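Protein - conserved hypothetical (Bacillus anthracis, PDB 4LES) is of unknown function, a conserved hypothetical bacterial protein rich in antiparallel beta sheet. Local coordinates at residues D77-P81 / K82-T86. Sequence-based numbering, arbitrary orientation.
With EOH (ethanol), chain D.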
ATOM      1  N   ASP A  77      -9.122   8.951  -5.505  0.70 41.98           N
ATOM      2  CA  ASP A  77      -8.286   9.991  -4.935  0.70 45.13           C
ATOM      3  C   ASP A  77      -9.050  10.550  -3.712  0.70 43.26           C
ATOM      4  O   ASP A  77     -10.257  10.757  -3.767  0.70 42.91           O
ATOM      5  CB  ASP A  77      -8.007  11.042  -6.027  0.70 50.70           C
ATOM      6  CG  ASP A  77      -6.911  12.036  -5.658  0.70 54.46           C
ATOM      7  OD1 ASP A  77      -6.411  12.005  -4.505  0.70 52.79           O
ATOM      8  OD2 ASP A  77      -6.557  12.856  -6.547  0.70 57.16           O
ATOM      9  N   PHE A  78      -8.338  10.729  -2.600  1.00 39.73           N
ATOM     10  CA  PHE A  78      -8.905  11.168  -1.361  1.00 39.45           C
ATOM     11  C   PHE A  78      -8.200  12.424  -0.935  1.00 40.55           C
ATOM     12  O   PHE A  78      -6.974  12.463  -0.798  1.00 38.56           O
ATOM     13  CB  PHE A  78      -8.724  10.108  -0.301  1.00 38.45           C
ATOM     14  CG  PHE A  78      -9.306   8.785  -0.664  1.00 37.94           C
ATOM     15  CD1 PHE A  78      -8.561   7.854  -1.364  1.00 39.59           C
ATOM     16  CD2 PHE A  78     -10.584   8.463  -0.304  1.00 41.73           C
ATOM     17  CE1 PHE A  78      -9.085   6.621  -1.699  1.00 40.08           C
ATOM     18  CE2 PHE A  78     -11.122   7.226  -0.632  1.00 42.01           C
ATOM     19  CZ  PHE A  78     -10.361   6.305  -1.336  1.00 41.44           C
ATOM     20  N   HIS A  79      -8.993  13.453  -0.702  1.00 41.94           N
ATOM     21  CA  HIS A  79      -8.480  14.735  -0.336  1.00 42.80           C
ATOM     22  C   HIS A  79      -8.236  14.928   1.168  1.00 45.52           C
ATOM     23  O   HIS A  79      -9.093  14.617   1.993  1.00 43.62           O
ATOM     24  CB  HIS A  79      -9.447  15.794  -0.809  1.00 46.12           C
ATOM     25  CG  HIS A  79      -9.011  17.166  -0.476  1.00 49.39           C
ATOM     26  ND1 HIS A  79      -8.068  17.841  -1.220  1.00 51.74           N
ATOM     27  CD2 HIS A  79      -9.374  17.994   0.532  1.00 50.44           C
ATOM     28  CE1 HIS A  79      -7.872  19.032  -0.680  1.00 52.14           C
ATOM     29  NE2 HIS A  79      -8.656  19.147   0.376  1.00 51.46           N
ATOM     30  N   THR A  80      -7.043  15.429   1.502  1.00 45.52           N
ATOM     31  CA  THR A  80      -6.688  15.775   2.878  1.00 47.44           C
ATOM     32  C   THR A  80      -6.173  17.194   2.753  1.00 49.41           C
ATOM     33  O   THR A  80      -5.908  17.665   1.637  1.00 48.67           O
ATOM     34  CB  THR A  80      -5.629  14.830   3.512  1.00 50.51           C
ATOM     35  OG1 THR A  80      -4.332  15.037   2.918  1.00 51.31           O
ATOM     36  CG2 THR A  80      -6.051  13.395   3.370  1.00 45.55           C
ATOM     37  N   PRO A  81      -6.064  17.902   3.883  1.00 57.65           N
ATOM     38  CA  PRO A  81      -5.652  19.306   3.817  1.00 60.43           C
ATOM     39  C   PRO A  81      -4.359  19.576   3.050  1.00 59.24           C
ATOM     40  O   PRO A  81      -4.303  20.511   2.262  1.00 64.50           O
ATOM     41  CB  PRO A  81      -5.494  19.693   5.297  1.00 66.92           C
ATOM     42  CG  PRO A  81      -6.377  18.732   6.044  1.00 66.47           C
ATOM     43  CD  PRO A  81      -6.308  17.449   5.270  1.00 60.34           C
ATOM     44  N   LYS A  82      -3.334  18.763   3.253  1.00 56.40           N
ATOM     45  CA  LYS A  82      -2.044  19.024   2.597  1.00 58.58           C
ATOM     46  C   LYS A  82      -1.751  18.165   1.379  1.00 51.29           C
ATOM     47  O   LYS A  82      -0.988  18.577   0.503  1.00 51.69           O
ATOM     48  CB  LYS A  82      -0.918  18.829   3.616  1.00 62.67           C
ATOM     49  CG  LYS A  82      -0.954  19.791   4.787  1.00 63.66           C
ATOM     50  CD  LYS A  82       0.063  19.369   5.849  1.00 69.96           C
ATOM     51  CE  LYS A  82       0.228  20.425   6.928  1.00 74.32           C
ATOM     52  NZ  LYS A  82       1.247  20.008   7.927  1.00 83.13           N
ATOM     53  N   PHE A  83      -2.393  16.996   1.316  1.00 50.50           N
ATOM     54  CA  PHE A  83      -2.142  16.022   0.281  1.00 45.56           C
ATOM     55  C   PHE A  83      -3.400  15.359  -0.300  1.00 43.61           C
ATOM     56  O   PHE A  83      -4.349  15.085   0.424  1.00 43.37           O
ATOM     57  CB  PHE A  83      -1.310  14.859   0.888  1.00 45.43           C
ATOM     58  CG  PHE A  83      -0.005  15.285   1.537  1.00 50.80           C
ATOM     59  CD1 PHE A  83       1.167  15.347   0.802  1.00 54.26           C
ATOM     60  CD2 PHE A  83       0.050  15.597   2.887  1.00 55.39           C
ATOM     61  CE1 PHE A  83       2.367  15.735   1.387  1.00 60.59           C
ATOM     62  CE2 PHE A  83       1.252  16.001   3.488  1.00 59.49           C
ATOM     63  CZ  PHE A  83       2.410  16.072   2.738  1.00 60.63           C
ATOM     64  N   ASP A  84      -3.364  15.068  -1.601  1.00 42.49           N
ATOM     65  CA  ASP A  84      -4.390  14.238  -2.261  1.00 42.54           C
ATOM     66  C   ASP A  84      -3.746  12.877  -2.347  1.00 41.07           C
ATOM     67  O   ASP A  84      -2.683  12.739  -2.947  1.00 42.05           O
ATOM     68  CB  ASP A  84      -4.744  14.730  -3.674  1.00 41.98           C
ATOM     69  CG  ASP A  84      -5.739  15.894  -3.652  1.00 47.36           C
ATOM     70  OD1 ASP A  84      -6.385  16.104  -2.599  1.00 46.30           O
ATOM     71  OD2 ASP A  84      -5.855  16.595  -4.683  1.00 52.11           O
ATOM     72  N   VAL A  85      -4.377  11.887  -1.733  1.00 39.17           N
ATOM     73  CA  VAL A  85      -3.863  10.538  -1.690  1.00 40.59           C
ATOM     74  C   VAL A  85      -4.635   9.650  -2.649  1.00 38.00           C
ATOM     75  O   VAL A  85      -5.850   9.526  -2.539  1.00 38.10           O
ATOM     76  CB  VAL A  85      -3.983   9.961  -0.266  1.00 43.63           C
ATOM     77  CG1 VAL A  85      -3.525   8.515  -0.244  1.00 48.29           C
ATOM     78  CG2 VAL A  85      -3.179  10.803   0.718  1.00 47.99           C
ATOM     79  N   THR A  86      -3.941   9.050  -3.602  1.00 38.72           N
ATOM     80  CA  THR A  86      -4.577   8.162  -4.562  1.00 36.74           C
ATOM     81  C   THR A  86      -4.304   6.734  -4.164  1.00 37.55           C
ATOM     82  O   THR A  86      -3.156   6.381  -3.868  1.00 40.73           O
ATOM     83  CB  THR A  86      -4.020   8.394  -5.967  1.00 40.18           C
ATOM     84  OG1 THR A  86      -4.338   9.716  -6.367  1.00 43.89           O
ATOM     85  CG2 THR A  86      -4.645   7.421  -6.969  1.00 41.67           C
TER
HETATM   86  C1  EOH D 303      -5.095  15.779  -8.060  1.00 82.25           C
HETATM   87  C2  EOH D 303      -4.672  17.225  -7.882  1.00 82.18           C
HETATM   88  O   EOH D 303      -4.797  15.020  -6.880  1.00 76.90           O
HETATM   89  O   HOH W   1      -3.157  16.413   4.985  1.00 53.97           O
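A beta hairpin turns here, strand 69-79 running into strand 83-96 through Thr-80, Pro-81 and Lys-82. Phe-78 and Val-85 form an antiparallel hydrogen-bonded pair: Phe-78 N reaches Val-85 O at 2.8 Å, and Val-85 N bonds back to Phe-78 O. At the turn, Thr-80 N holds Phe-83 O at 2.9 Å; Thr-80 OG1 lies 2.5 Å from the same Phe-83 O, too short to take at face value, which leaves that bond doubtful in detail. The Thr-80 chi1 of 71° sets OG1 between its own N and carbonyl carbon, near Phe-83 O; a water that donates to OG1 and accepts from Lys-82 N bridges the bend. Strand 69-79 is an edge of a four-stranded antiparallel sheet within this chain, and 83-96, the next strand in, joins 110-121 through backbone hydrogen bonds of Asp-84 with Lys-120 and Thr-86 with Glu-118. One face carries Asp-77, His-79, Asp-84 and Thr-86. On it His-79 ND1 donates to the syn lone pair of Asp-84 OD1 (2.8 Å) in a bent bond (141°), OD1 tilted out of the ring plane. In the Asp-77 conformer described here, an ethanol, probably from the crystallisation liquor, tentatively bridges two perpendicular carboxylates from one side, its O 2.8 Å from Asp-77 OD2 and 2.9 Å from Asp-84 OD2. Its single proton may serve either acid, and would probably ease any repulsion if both are ionised. On the opposite face Phe-78 and Val-85 are buried against Val-197 of strand 193-197, and the Phe-78 ring also meets that of Tyr-201.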